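Putative redox protein (Lactobacillus casei, PDB 2QL8) is a putative redox protein of the OsmC/Ohr family, whose members use cysteine thiols to reduce peroxides, and probably acts in a similar way. Local coordinates at residues C59-L64 and L73-A78; E65-E70 and N115-R120; A78-V83 and H97-V102. All coordinates share one frame; numbering follows the deposited sequence.

Interaction 1 (C59-L64 and L73-A78); sequences CLEATL and LPHTGA. With BEZ (benzoic acid), chain C.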
ATOM      1  N   CYS A  59       8.030   0.815  -5.002  1.00 13.90           N
ATOM      2  CA  CYS A  59       8.130  -0.467  -5.686  1.00 13.03           C
ATOM      3  C   CYS A  59       8.385  -0.296  -7.201  1.00 13.74           C
ATOM      4  O   CYS A  59       9.261  -0.978  -7.797  1.00 14.41           O
ATOM      5  CB  CYS A  59       6.887  -1.311  -5.452  1.00 15.24           C
ATOM      6  SG  CYS A  59       7.101  -3.060  -5.763  1.00 15.75           S
ATOM      7  N   LEU A  60       7.664   0.638  -7.807  1.00 13.59           N
ATOM      8  CA  LEU A  60       7.853   0.913  -9.211  1.00 13.45           C
ATOM      9  C   LEU A  60       9.276   1.402  -9.481  1.00 14.78           C
ATOM     10  O   LEU A  60       9.926   0.983 -10.451  1.00 15.14           O
ATOM     11  CB  LEU A  60       6.833   1.915  -9.738  1.00 14.37           C
ATOM     12  CG  LEU A  60       5.451   1.365 -10.101  1.00 13.88           C
ATOM     13  CD1 LEU A  60       4.412   2.545 -10.244  1.00 15.18           C
ATOM     14  CD2 LEU A  60       5.455   0.415 -11.315  1.00 15.10           C
ATOM     15  N   GLU A  61       9.751   2.297  -8.611  1.00 14.33           N
ATOM     16  CA  GLU A  61      11.076   2.881  -8.761  1.00 13.87           C
ATOM     17  C   GLU A  61      12.164   1.788  -8.629  1.00 14.89           C
ATOM     18  O   GLU A  61      13.141   1.764  -9.397  1.00 14.70           O
ATOM     19  CB  GLU A  61      11.269   4.026  -7.765  1.00 16.03           C
ATOM     20  CG  GLU A  61      12.663   4.728  -7.842  1.00 15.73           C
ATOM     21  CD  GLU A  61      12.832   5.661  -9.027  1.00 17.55           C
ATOM     22  OE1 GLU A  61      12.074   5.546 -10.022  1.00 18.09           O
ATOM     23  OE2 GLU A  61      13.780   6.509  -8.917  1.00 20.21           O
ATOM     24  N   ALA A  62      12.001   0.881  -7.661  1.00 14.06           N
ATOM     25  CA  ALA A  62      12.934  -0.258  -7.480  1.00 15.03           C
ATOM     26  C   ALA A  62      12.927  -1.151  -8.701  1.00 14.38           C
ATOM     27  O   ALA A  62      13.973  -1.643  -9.165  1.00 16.32           O
ATOM     28  CB  ALA A  62      12.597  -1.075  -6.226  1.00 15.33           C
ATOM     29  N   THR A  63      11.733  -1.397  -9.230  1.00 13.89           N
ATOM     30  CA  THR A  63      11.606  -2.255 -10.407  1.00 13.08           C
ATOM     31  C   THR A  63      12.294  -1.588 -11.618  1.00 14.33           C
ATOM     32  O   THR A  63      13.018  -2.237 -12.370  1.00 15.66           O
ATOM     33  CB  THR A  63      10.124  -2.600 -10.748  1.00 14.12           C
ATOM     34  OG1 THR A  63       9.447  -3.043  -9.581  1.00 14.79           O
ATOM     35  CG2 THR A  63       9.995  -3.652 -11.873  1.00 14.88           C
ATOM     36  N   LEU A  64      12.080  -0.285 -11.737  1.00 15.40           N
ATOM     37  CA  LEU A  64      12.653   0.511 -12.825  1.00 14.04           C
ATOM     38  C   LEU A  64      14.185   0.491 -12.737  1.00 14.92           C
ATOM     39  O   LEU A  64      14.863   0.318 -13.737  1.00 16.36           O
ATOM     40  CB  LEU A  64      12.128   1.945 -12.767  1.00 14.77           C
ATOM     41  CG  LEU A  64      12.572   2.919 -13.871  1.00 15.65           C
ATOM     42  CD1 LEU A  64      12.319   2.348 -15.256  1.00 17.56           C
ATOM     43  CD2 LEU A  64      11.852   4.292 -13.617  1.00 16.93           C
ATOM     44  N   LEU A  73      22.238   0.674 -17.976  1.00 16.90           N
ATOM     45  CA  LEU A  73      22.018   2.107 -17.877  1.00 18.38           C
ATOM     46  C   LEU A  73      22.105   2.542 -16.419  1.00 18.84           C
ATOM     47  O   LEU A  73      21.787   1.794 -15.498  1.00 18.81           O
ATOM     48  CB  LEU A  73      20.679   2.494 -18.469  1.00 18.34           C
ATOM     49  CG  LEU A  73      20.391   2.142 -19.909  1.00 18.67           C
ATOM     50  CD1 LEU A  73      19.005   2.636 -20.255  1.00 21.30           C
ATOM     51  CD2 LEU A  73      21.475   2.741 -20.813  1.00 23.03           C
ATOM     52  N   PRO A  74      22.537   3.780 -16.207  1.00 18.96           N
ATOM     53  CA  PRO A  74      22.516   4.340 -14.863  1.00 20.57           C
ATOM     54  C   PRO A  74      21.067   4.615 -14.449  1.00 19.98           C
ATOM     55  O   PRO A  74      20.154   4.568 -15.266  1.00 20.39           O
ATOM     56  CB  PRO A  74      23.323   5.626 -15.010  1.00 21.53           C
ATOM     57  CG  PRO A  74      23.039   6.057 -16.417  1.00 21.30           C
ATOM     58  CD  PRO A  74      23.001   4.758 -17.209  1.00 20.20           C
ATOM     59  N   HIS A  75      20.883   4.922 -13.174  1.00 20.06           N
ATOM     60  CA  HIS A  75      19.520   5.132 -12.643  1.00 19.67           C
ATOM     61  C   HIS A  75      19.134   6.594 -12.849  1.00 20.44           C
ATOM     62  O   HIS A  75      19.690   7.494 -12.194  1.00 24.56           O
ATOM     63  CB  HIS A  75      19.461   4.756 -11.168  1.00 20.55           C
ATOM     64  CG  HIS A  75      18.102   4.914 -10.559  1.00 23.16           C
ATOM     65  ND1 HIS A  75      16.940   4.538 -11.209  1.00 23.15           N
ATOM     66  CD2 HIS A  75      17.725   5.397  -9.350  1.00 25.08           C
ATOM     67  CE1 HIS A  75      15.907   4.779 -10.414  1.00 23.79           C
ATOM     68  NE2 HIS A  75      16.362   5.291  -9.281  1.00 22.66           N
ATOM     69  N   THR A  76      18.212   6.831 -13.766  1.00 20.16           N
ATOM     70  CA  THR A  76      17.710   8.180 -14.024  1.00 20.58           C
ATOM     71  C   THR A  76      16.159   8.233 -13.964  1.00 21.04           C
ATOM     72  O   THR A  76      15.553   9.232 -14.339  1.00 22.98           O
ATOM     73  CB  THR A  76      18.188   8.660 -15.401  1.00 21.17           C
ATOM     74  OG1 THR A  76      17.589   7.845 -16.428  1.00 22.62           O
ATOM     75  CG2 THR A  76      19.718   8.593 -15.471  1.00 22.25           C
ATOM     76  N   GLY A  77      15.527   7.167 -13.469  1.00 22.23           N
ATOM     77  CA  GLY A  77      14.086   7.096 -13.421  1.00 21.20           C
ATOM     78  C   GLY A  77      13.507   7.752 -12.166  1.00 19.38           C
ATOM     79  O   GLY A  77      14.194   7.905 -11.162  1.00 20.93           O
ATOM     80  N   ALA A  78      12.236   8.140 -12.251  1.00 19.57           N
ATOM     81  CA  ALA A  78      11.470   8.665 -11.115  1.00 18.24           C
ATOM     82  C   ALA A  78      10.034   8.263 -11.295  1.00 17.65           C
ATOM     83  O   ALA A  78       9.521   8.142 -12.434  1.00 18.99           O
ATOM     84  CB  ALA A  78      11.609  10.178 -11.005  1.00 18.45           C
TER
HETATM   85  C   BEZ C 143      12.217  -7.505 -10.720  1.00 17.96           C
HETATM   86  O1  BEZ C 143      13.286  -8.167 -10.990  1.00 20.33           O
HETATM   87  O2  BEZ C 143      11.242  -7.684 -11.342  1.00 13.64           O
HETATM   88  C1  BEZ C 143      12.097  -6.561  -9.572  1.00 18.48           C
HETATM   89  C2  BEZ C 143      13.287  -6.112  -8.974  1.00 18.75           C
HETATM   90  C3  BEZ C 143      13.204  -5.239  -7.890  1.00 21.71           C
HETATM   91  C4  BEZ C 143      11.946  -4.832  -7.425  1.00 21.13           C
HETATM   92  C5  BEZ C 143      10.771  -5.299  -8.032  1.00 18.72           C
HETATM   93  C6  BEZ C 143      10.807  -6.136  -9.099  1.00 17.48           C

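Interaction 2 (E65-E70 and N115-R120); sequences EAVEKE and NEIENR. With BEZ (benzoic acid), chain C.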
ATOM      1  N   GLU A  65      14.722   0.610 -11.530  1.00 16.32           N
ATOM      2  CA  GLU A  65      16.172   0.559 -11.320  1.00 18.37           C
ATOM      3  C   GLU A  65      16.730  -0.793 -11.782  1.00 16.33           C
ATOM      4  O   GLU A  65      17.777  -0.871 -12.448  1.00 18.45           O
ATOM      5  CB  GLU A  65      16.526   0.865  -9.861  1.00 20.04           C
ATOM      6  CG  GLU A  65      18.013   0.912  -9.634  1.00 21.61           C
ATOM      7  CD  GLU A  65      18.430   1.459  -8.270  1.00 25.26           C
ATOM      8  OE1 GLU A  65      17.582   1.628  -7.404  1.00 28.41           O
ATOM      9  OE2 GLU A  65      19.657   1.711  -8.093  1.00 35.85           O
ATOM     10  N   ALA A  66      16.015  -1.873 -11.485  1.00 15.83           N
ATOM     11  CA  ALA A  66      16.420  -3.226 -11.926  1.00 17.86           C
ATOM     12  C   ALA A  66      16.418  -3.342 -13.456  1.00 16.02           C
ATOM     13  O   ALA A  66      17.368  -3.854 -14.058  1.00 16.55           O
ATOM     14  CB  ALA A  66      15.524  -4.339 -11.284  1.00 17.54           C
ATOM     15  N   VAL A  67      15.375  -2.808 -14.094  1.00 15.42           N
ATOM     16  CA  VAL A  67      15.265  -2.782 -15.554  1.00 15.56           C
ATOM     17  C   VAL A  67      16.391  -1.972 -16.198  1.00 15.07           C
ATOM     18  O   VAL A  67      17.042  -2.434 -17.138  1.00 16.82           O
ATOM     19  CB  VAL A  67      13.855  -2.341 -16.030  1.00 15.46           C
ATOM     20  CG1 VAL A  67      13.827  -2.044 -17.551  1.00 17.50           C
ATOM     21  CG2 VAL A  67      12.800  -3.391 -15.617  1.00 15.88           C
ATOM     22  N   GLU A  68      16.643  -0.800 -15.657  1.00 14.96           N
ATOM     23  CA  GLU A  68      17.723   0.046 -16.130  1.00 17.01           C
ATOM     24  C   GLU A  68      19.042  -0.716 -16.092  1.00 16.79           C
ATOM     25  O   GLU A  68      19.809  -0.719 -17.062  1.00 18.33           O
ATOM     26  CB  GLU A  68      17.835   1.317 -15.285  1.00 18.10           C
ATOM     27  CG  GLU A  68      16.750   2.339 -15.537  1.00 18.94           C
ATOM     28  CD  GLU A  68      16.735   3.412 -14.467  1.00 21.17           C
ATOM     29  OE1 GLU A  68      16.901   3.043 -13.282  1.00 23.83           O
ATOM     30  OE2 GLU A  68      16.583   4.594 -14.828  1.00 23.95           O
ATOM     31  N   LYS A  69      19.291  -1.383 -14.973  1.00 16.46           N
ATOM     32  CA  LYS A  69      20.549  -2.140 -14.796  1.00 16.62           C
ATOM     33  C   LYS A  69      20.667  -3.308 -15.778  1.00 16.16           C
ATOM     34  O   LYS A  69      21.735  -3.556 -16.321  1.00 17.13           O
ATOM     35  CB  LYS A  69      20.773  -2.612 -13.358  1.00 19.06           C
ATOM     36  CG  LYS A  69      21.103  -1.488 -12.408  1.00 25.14           C
ATOM     37  CD  LYS A  69      21.263  -2.013 -10.998  1.00 31.60           C
ATOM     38  CE  LYS A  69      21.301  -0.866  -9.980  1.00 35.94           C
ATOM     39  NZ  LYS A  69      22.636  -0.633  -9.388  1.00 44.53           N
ATOM     40  N   GLU A  70      19.571  -4.004 -16.040  1.00 15.38           N
ATOM     41  CA  GLU A  70      19.553  -5.078 -17.030  1.00 15.55           C
ATOM     42  C   GLU A  70      19.897  -4.552 -18.441  1.00 14.41           C
ATOM     43  O   GLU A  70      20.421  -5.299 -19.283  1.00 15.92           O
ATOM     44  CB  GLU A  70      18.168  -5.769 -17.064  1.00 16.03           C
ATOM     45  CG  GLU A  70      17.948  -6.646 -15.870  1.00 15.66           C
ATOM     46  CD  GLU A  70      16.543  -7.198 -15.699  1.00 17.18           C
ATOM     47  OE1 GLU A  70      15.718  -6.939 -16.563  1.00 18.80           O
ATOM     48  OE2 GLU A  70      16.304  -7.938 -14.705  1.00 17.07           O
ATOM     49  N   ASN A 115       6.203  -0.126 -19.520  1.00 18.51           N
ATOM     50  CA  ASN A 115       5.500  -1.370 -19.764  1.00 19.73           C
ATOM     51  C   ASN A 115       6.162  -2.530 -19.004  1.00 19.31           C
ATOM     52  O   ASN A 115       5.442  -3.396 -18.445  1.00 22.16           O
ATOM     53  CB  ASN A 115       5.387  -1.700 -21.261  1.00 20.22           C
ATOM     54  CG  ASN A 115       4.551  -0.704 -22.031  1.00 26.18           C
ATOM     55  OD1 ASN A 115       3.711   0.003 -21.473  1.00 29.59           O
ATOM     56  ND2 ASN A 115       4.758  -0.660 -23.359  1.00 31.49           N
ATOM     57  N   GLU A 116       7.500  -2.579 -19.026  1.00 19.55           N
ATOM     58  CA  GLU A 116       8.263  -3.633 -18.354  0.50 18.07           C
ATOM     59  C   GLU A 116       7.953  -3.620 -16.856  1.00 17.04           C
ATOM     60  O   GLU A 116       7.696  -4.654 -16.253  1.00 18.59           O
ATOM     61  CB  GLU A 116       9.795  -3.470 -18.522  0.50 18.79           C
ATOM     62  CG  GLU A 116      10.410  -4.032 -19.838  0.50 20.68           C
ATOM     63  CD  GLU A 116      11.917  -4.204 -19.730  0.50 16.11           C
ATOM     64  OE1 GLU A 116      12.408  -5.075 -18.950  0.50 22.64           O
ATOM     65  OE2 GLU A 116      12.608  -3.419 -20.401  0.50 18.59           O
ATOM     66  N   ILE A 117       8.038  -2.417 -16.245  1.00 16.14           N
ATOM     67  CA  ILE A 117       7.876  -2.314 -14.784  1.00 15.27           C
ATOM     68  C   ILE A 117       6.415  -2.562 -14.376  1.00 15.71           C
ATOM     69  O   ILE A 117       6.130  -3.130 -13.325  1.00 16.50           O
ATOM     70  CB  ILE A 117       8.494  -1.048 -14.143  1.00 16.11           C
ATOM     71  CG1 ILE A 117       7.660   0.222 -14.401  1.00 15.19           C
ATOM     72  CG2 ILE A 117       9.999  -0.871 -14.537  1.00 16.67           C
ATOM     73  CD1 ILE A 117       8.242   1.489 -13.747  1.00 16.04           C
ATOM     74  N   GLU A 118       5.480  -2.147 -15.218  1.00 15.92           N
ATOM     75  CA  GLU A 118       4.060  -2.382 -14.938  1.00 16.99           C
ATOM     76  C   GLU A 118       3.784  -3.878 -14.741  1.00 16.46           C
ATOM     77  O   GLU A 118       3.022  -4.259 -13.826  1.00 18.21           O
ATOM     78  CB  GLU A 118       3.184  -1.872 -16.094  1.00 17.33           C
ATOM     79  CG  GLU A 118       1.697  -2.043 -15.867  1.00 20.69           C
ATOM     80  CD  GLU A 118       0.850  -1.614 -17.072  1.00 24.05           C
ATOM     81  OE1 GLU A 118       1.389  -1.252 -18.150  1.00 27.39           O
ATOM     82  OE2 GLU A 118      -0.386  -1.673 -16.906  1.00 27.94           O
ATOM     83  N   ASN A 119       4.451  -4.713 -15.569  1.00 18.03           N
ATOM     84  CA  ASN A 119       4.294  -6.152 -15.538  1.00 19.79           C
ATOM     85  C   ASN A 119       5.056  -6.843 -14.414  1.00 18.16           C
ATOM     86  O   ASN A 119       4.738  -7.971 -14.081  1.00 24.60           O
ATOM     87  CB  ASN A 119       4.767  -6.757 -16.850  1.00 20.74           C
ATOM     88  CG  ASN A 119       3.845  -6.440 -18.000  1.00 28.37           C
ATOM     89  OD1 ASN A 119       2.632  -6.228 -17.798  1.00 33.82           O
ATOM     90  ND2 ASN A 119       4.405  -6.412 -19.224  1.00 32.42           N
ATOM     91  N   ARG A 120       6.122  -6.216 -13.916  1.00 14.49           N
ATOM     92  CA  ARG A 120       7.029  -6.835 -12.938  1.00 14.48           C
ATOM     93  C   ARG A 120       6.841  -6.369 -11.492  1.00 13.62           C
ATOM     94  O   ARG A 120       7.087  -7.117 -10.562  1.00 14.46           O
ATOM     95  CB  ARG A 120       8.487  -6.636 -13.354  1.00 13.63           C
ATOM     96  CG  ARG A 120       8.878  -7.488 -14.556  1.00 15.21           C
ATOM     97  CD  ARG A 120      10.215  -7.116 -15.173  1.00 15.90           C
ATOM     98  NE  ARG A 120      11.336  -7.295 -14.250  1.00 14.54           N
ATOM     99  CZ  ARG A 120      12.619  -7.307 -14.641  1.00 13.37           C
ATOM    100  NH1 ARG A 120      12.929  -7.173 -15.927  1.00 16.06           N
ATOM    101  NH2 ARG A 120      13.595  -7.457 -13.781  1.00 16.66           N
TER
HETATM  102  C   BEZ C 143      12.217  -7.505 -10.720  1.00 17.96           C
HETATM  103  O1  BEZ C 143      13.286  -8.167 -10.990  1.00 20.33           O
HETATM  104  O2  BEZ C 143      11.242  -7.684 -11.342  1.00 13.64           O
HETATM  105  C1  BEZ C 143      12.097  -6.561  -9.572  1.00 18.48           C
HETATM  106  C2  BEZ C 143      13.287  -6.112  -8.974  1.00 18.75           C
HETATM  107  C3  BEZ C 143      13.204  -5.239  -7.890  1.00 21.71           C
HETATM  108  C4  BEZ C 143      11.946  -4.832  -7.425  1.00 21.13           C
HETATM  109  C5  BEZ C 143      10.771  -5.299  -8.032  1.00 18.72           C
HETATM  110  C6  BEZ C 143      10.807  -6.136  -9.099  1.00 17.48           C
HETATM  111  O   HOH W   1      15.099  -5.714 -18.899  1.00 20.67           O

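Interaction 3 (A78-V83 and H97-V102); sequences AVRVKV and HAQVMV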
ATOM      1  N   ALA A  78      12.236   8.140 -12.251  1.00 19.57           N
ATOM      2  CA  ALA A  78      11.470   8.665 -11.115  1.00 18.24           C
ATOM      3  C   ALA A  78      10.034   8.263 -11.295  1.00 17.65           C
ATOM      4  O   ALA A  78       9.521   8.142 -12.434  1.00 18.99           O
ATOM      5  CB  ALA A  78      11.609  10.178 -11.005  1.00 18.45           C
ATOM      6  N   VAL A  79       9.342   8.075 -10.162  1.00 17.42           N
ATOM      7  CA  VAL A  79       7.926   7.681 -10.183  1.00 16.24           C
ATOM      8  C   VAL A  79       7.143   8.602  -9.236  1.00 16.93           C
ATOM      9  O   VAL A  79       7.576   8.847  -8.107  1.00 18.48           O
ATOM     10  CB  VAL A  79       7.748   6.190  -9.759  1.00 15.60           C
ATOM     11  CG1 VAL A  79       6.272   5.781  -9.770  1.00 16.16           C
ATOM     12  CG2 VAL A  79       8.611   5.267 -10.670  1.00 16.34           C
ATOM     13  N   ARG A  80       5.986   9.045  -9.711  1.00 15.99           N
ATOM     14  CA  ARG A  80       5.018   9.786  -8.915  1.00 16.43           C
ATOM     15  C   ARG A  80       3.703   9.040  -8.956  1.00 18.05           C
ATOM     16  O   ARG A  80       3.242   8.649 -10.021  1.00 18.42           O
ATOM     17  CB  ARG A  80       4.826  11.193  -9.513  1.00 20.05           C
ATOM     18  CG  ARG A  80       3.755  11.964  -8.755  1.00 24.84           C
ATOM     19  CD  ARG A  80       3.828  13.441  -9.107  1.00 29.38           C
ATOM     20  NE  ARG A  80       3.435  13.695 -10.479  1.00 32.03           N
ATOM     21  CZ  ARG A  80       3.254  14.935 -10.952  1.00 38.13           C
ATOM     22  NH1 ARG A  80       3.461  15.970 -10.141  1.00 40.10           N
ATOM     23  NH2 ARG A  80       2.891  15.149 -12.221  1.00 37.14           N
ATOM     24  N   VAL A  81       3.075   8.840  -7.796  1.00 16.84           N
ATOM     25  CA  VAL A  81       1.800   8.162  -7.728  1.00 15.05           C
ATOM     26  C   VAL A  81       0.807   9.119  -7.083  1.00 16.25           C
ATOM     27  O   VAL A  81       1.051   9.623  -5.979  1.00 18.90           O
ATOM     28  CB  VAL A  81       1.899   6.824  -6.920  1.00 16.09           C
ATOM     29  CG1 VAL A  81       0.514   6.216  -6.675  1.00 18.50           C
ATOM     30  CG2 VAL A  81       2.858   5.837  -7.633  1.00 16.16           C
ATOM     31  N   LYS A  82      -0.326   9.280  -7.759  1.00 16.66           N
ATOM     32  CA  LYS A  82      -1.446  10.037  -7.188  0.70 19.00           C
ATOM     33  C   LYS A  82      -2.513   9.055  -6.732  1.00 17.36           C
ATOM     34  O   LYS A  82      -2.824   8.091  -7.421  1.00 17.13           O
ATOM     35  CB  LYS A  82      -2.014  11.022  -8.219  0.70 20.51           C
ATOM     36  CG  LYS A  82      -3.072  11.995  -7.664  0.70 21.41           C
ATOM     37  CD  LYS A  82      -3.529  12.932  -8.777  0.70 24.47           C
ATOM     38  CE  LYS A  82      -4.543  13.971  -8.301  0.70 30.48           C
ATOM     39  NZ  LYS A  82      -4.676  15.055  -9.342  0.70 38.98           N
ATOM     40  N   VAL A  83      -3.051   9.296  -5.530  1.00 17.79           N
ATOM     41  CA  VAL A  83      -4.123   8.457  -4.996  1.00 15.50           C
ATOM     42  C   VAL A  83      -5.287   9.388  -4.630  1.00 16.29           C
ATOM     43  O   VAL A  83      -5.075  10.404  -3.955  1.00 19.29           O
ATOM     44  CB  VAL A  83      -3.678   7.645  -3.743  1.00 17.31           C
ATOM     45  CG1 VAL A  83      -4.827   6.760  -3.215  1.00 18.39           C
ATOM     46  CG2 VAL A  83      -2.435   6.802  -4.078  1.00 17.29           C
ATOM     47  N   HIS A  97      -3.069   6.423  -9.747  1.00 16.28           N
ATOM     48  CA  HIS A  97      -2.486   6.770 -11.052  1.00 17.01           C
ATOM     49  C   HIS A  97      -0.983   6.980 -10.916  1.00 17.08           C
ATOM     50  O   HIS A  97      -0.546   7.875 -10.165  1.00 17.53           O
ATOM     51  CB  HIS A  97      -3.135   8.033 -11.641  1.00 17.87           C
ATOM     52  CG  HIS A  97      -2.599   8.349 -13.001  1.00 19.56           C
ATOM     53  ND1 HIS A  97      -2.871   7.563 -14.102  1.00 18.97           N
ATOM     54  CD2 HIS A  97      -1.794   9.351 -13.428  1.00 22.47           C
ATOM     55  CE1 HIS A  97      -2.261   8.085 -15.160  1.00 20.06           C
ATOM     56  NE2 HIS A  97      -1.589   9.154 -14.771  1.00 19.90           N
ATOM     57  N   ALA A  98      -0.186   6.156 -11.626  1.00 16.95           N
ATOM     58  CA  ALA A  98       1.260   6.263 -11.543  1.00 16.85           C
ATOM     59  C   ALA A  98       1.787   6.958 -12.817  1.00 17.68           C
ATOM     60  O   ALA A  98       1.282   6.725 -13.920  1.00 18.04           O
ATOM     61  CB  ALA A  98       1.908   4.869 -11.406  1.00 15.94           C
ATOM     62  N   GLN A  99       2.810   7.778 -12.616  1.00 16.57           N
ATOM     63  CA  GLN A  99       3.529   8.434 -13.705  1.00 18.24           C
ATOM     64  C   GLN A  99       4.991   8.065 -13.591  1.00 18.62           C
ATOM     65  O   GLN A  99       5.602   8.201 -12.527  1.00 17.98           O
ATOM     66  CB  GLN A  99       3.338   9.956 -13.621  1.00 19.75           C
ATOM     67  CG  GLN A  99       1.929  10.395 -13.939  1.00 20.02           C
ATOM     68  CD  GLN A  99       1.776  11.879 -13.851  1.00 24.76           C
ATOM     69  OE1 GLN A  99       2.411  12.513 -13.018  1.00 27.03           O
ATOM     70  NE2 GLN A  99       0.966  12.440 -14.725  1.00 26.29           N
ATOM     71  N   VAL A 100       5.574   7.653 -14.718  1.00 18.61           N
ATOM     72  CA  VAL A 100       6.948   7.172 -14.742  1.00 18.40           C
ATOM     73  C   VAL A 100       7.728   8.033 -15.743  1.00 18.15           C
ATOM     74  O   VAL A 100       7.298   8.220 -16.878  1.00 19.36           O
ATOM     75  CB  VAL A 100       7.013   5.690 -15.176  1.00 17.46           C
ATOM     76  CG1 VAL A 100       8.498   5.220 -15.257  1.00 18.83           C
ATOM     77  CG2 VAL A 100       6.169   4.808 -14.206  1.00 17.42           C
HETATM   78  N   MSE A 101       8.869   8.526 -15.296  1.00 18.37           N
HETATM   79  CA  MSE A 101       9.817   9.228 -16.180  1.00 21.16           C
HETATM   80  C   MSE A 101      11.176   8.527 -16.160  1.00 20.40           C
HETATM   81  O   MSE A 101      11.568   7.963 -15.145  1.00 20.58           O
HETATM   82  CB  MSE A 101       9.951  10.698 -15.784  1.00 21.86           C
HETATM   83  CG  MSE A 101      10.537  10.948 -14.401  1.00 23.13           C
HETATM   84 SE   MSE A 101      10.582  12.821 -14.007  0.75 29.19          SE
HETATM   85  CE  MSE A 101      11.887  13.334 -15.251  1.00 30.18           C
ATOM     86  N   VAL A 102      11.899   8.551 -17.295  1.00 22.23           N
ATOM     87  CA  VAL A 102      13.287   8.070 -17.341  1.00 21.51           C
ATOM     88  C   VAL A 102      14.066   9.161 -18.034  1.00 21.40           C
ATOM     89  O   VAL A 102      13.982   9.283 -19.226  1.00 22.82           O
ATOM     90  CB  VAL A 102      13.451   6.695 -18.056  1.00 19.65           C
ATOM     91  CG1 VAL A 102      14.891   6.200 -17.919  1.00 21.30           C
ATOM     92  CG2 VAL A 102      12.401   5.670 -17.519  1.00 21.53           C
TER
HETATM   93  O   HOH W   2       0.758  10.471 -10.887  1.00 39.29           O

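Interaction 1 (C59-L64 and L73-A78)
Glu-61 and Ala-78 bring the two backbones nearest, with their CA atoms 6.3 Å apart. Leu-64 and Gly-77 follow, with CA atoms 6.8 Å apart. Segment 59-64 is helical throughout. Segment 73-78 is loop until Gly-77, where the strand starts. Glu-61 carries the polar side. Its CG lies anti to the backbone N, and a bend at chi2 (76°) turns the carboxylate to the loop. OE2 reaches the edge of the His-75 ring, 2.9 Å from NE2. That hydrogen bond is weak, with an N-H...O angle of only 118°. The carboxylate and ring planes are 61° apart. Glu-61 OE2 also sits 2.7 Å from Gly-77 O. The other side of His-75 is held more firmly, since ND1 bonds to Glu-68 further along the same helix. NE2 also bonds to the backbone oxygen of Glu-20 of the second subunit. The contact joins the long helix 48-70 to the start of the hairpin strand 77-88, at the turn-back that lays this helix over the sheet of the OsmC-like domain. Leu-64 packs on the backbone where the strand begins, its CD2 3.6 Å from Gly-77 CA. With no beta carbon on Gly-77, the methyl lies directly against its CA. On the side of the helix facing benzoic acid, Thr-63 OG1 gives a 2.7 Å hydrogen bond to Cys-59 O. Thr-63 N bonds to the same oxygen from the opposite face of its carbonyl plane. Thr-63 OG1 also touches the ring of benzoic acid, 3.0 Å from C5. Ala-62 lies beside this ring, which is bound between the two subunits.

Interaction 2 (E65-E70 and N115-R120)
Val-67 lays CG2 over one face of the Arg-120 guanidinium, offset toward its rim and 3.8 Å from NH1. The contact is a helix-helix crossing between helices 48-70 and 107-120. The segment axes approach to 10.2 Å, with 127° between their N-to-C directions. Val-67 CG2 also meets Ile-117 CG2 at 3.9 Å, an apolar contact beside the charged one. Glu-70 faces Arg-120 end-on in a two-bond salt bridge. Arg-120 NH1 meets Glu-70 OE1 at 2.9 Å, on the syn side of the carboxylate. NH2 meets OE2 from above the carboxylate plane. Glu-70 OE2 has a second partner in Arg-89 of the second subunit. In the conformer modelled here, Glu-116 OE1 makes at most a long salt bridge to Arg-120, and OE2 bonds to His-71. With the Arg-120 chain bent at chi3 (62°), Glu-70 and the ligand carboxyl meet adjoining edges of the guanidinium, which share NH2. A leucine in place of Arg-120 would probably leave Glu-70 without its mate across the helices and the ligand carboxyl without two donors. Benzoic acid is held side-on: Arg-120 NE reaches its O2 at 2.9 Å, and NH2, already bonded to Glu-70 OE2, reaches its O1 at 2.9 Å.

Interaction 3 (A78-V83 and H97-V102)
Arg-80 and Gln-99 lie side by side and point the same way, joined through one oxygen. Arg-80 NH2 donates to Gln-99 OE1 at 2.8 Å, in the amide plane and on a lone pair. Arg-80 NE donates to Gln-99 OE1 at 3.0 Å, nearly in line with the C=O bond. The guanidinium and amide planes are only 25° apart, and OE1 sits at the guanidinium edge. The bend at chi3 of Arg-80 (68°) turns the NE/NH2 edge toward Gln-99. Gln-99 NE2 bonds to Glu-136, so both ends of the amide are tied and its rotation is probably fixed. Beneath these side chains the backbones form a regular antiparallel ladder. Ala-78 with Met-101, Arg-80 with Gln-99 and Lys-82 with His-97 are hydrogen-bonded pairs, with two bonds each. The shortest include Gln-99 N to Arg-80 O at 2.8 Å. The CA atoms of residues in the non-hydrogen-bonded pairs make CA-H...O contacts to neighbouring carbonyls, such as Val-79 CA to Gln-99 O at 3.3 Å. A water donates to both Arg-80 O and His-97 O. On the face of Arg-80 and Gln-99, Ala-78 CB packs on CG of selenomethionine Met-101 at 3.6 Å. On the other face, Val-81 CG2 meets Ala-98 CB at 4.0 Å. Val-79 CG2 and Val-100 CG2 are further apart, at 4.3 Å. These segments belong to the beta hairpin of strands 77-88 and 91-102. The valine face packs on helices 48-70 and 107-120, through residues such as Leu-60 and Ile-117. Phe-141 lies against Ala-78, Arg-80 and Met-101 on the other face. Strand 133-137 borders 91-102, and a strand of the second subunit extends the sheet beyond 77-88.

How the interactions relate
Interaction 1 is the most buried of the three. Interactions 2 and 3 are partly buried. Interactions 1 and 2 share helix 48-70, lie about 7 Å apart between centres, and both touch benzoic acid. Leu-73 N of interaction 1 probably bonds to Glu-68 O of interaction 2. Interactions 1 and 3 share Ala-78 and strand 77-88. Leu-60 CD1 lies 3.6 Å from Ala-98 CB, where the helix meets the sheet. Ile-117 of interaction 2 packs likewise on Val-100 of interaction 3. The chemistry differs with place. Interaction 3 is mainly a backbone ladder. Interaction 2 relies on charge beside the ligand. Interaction 1 combines a weak Glu-His hydrogen bond with leucine packing. All three also touch the second subunit.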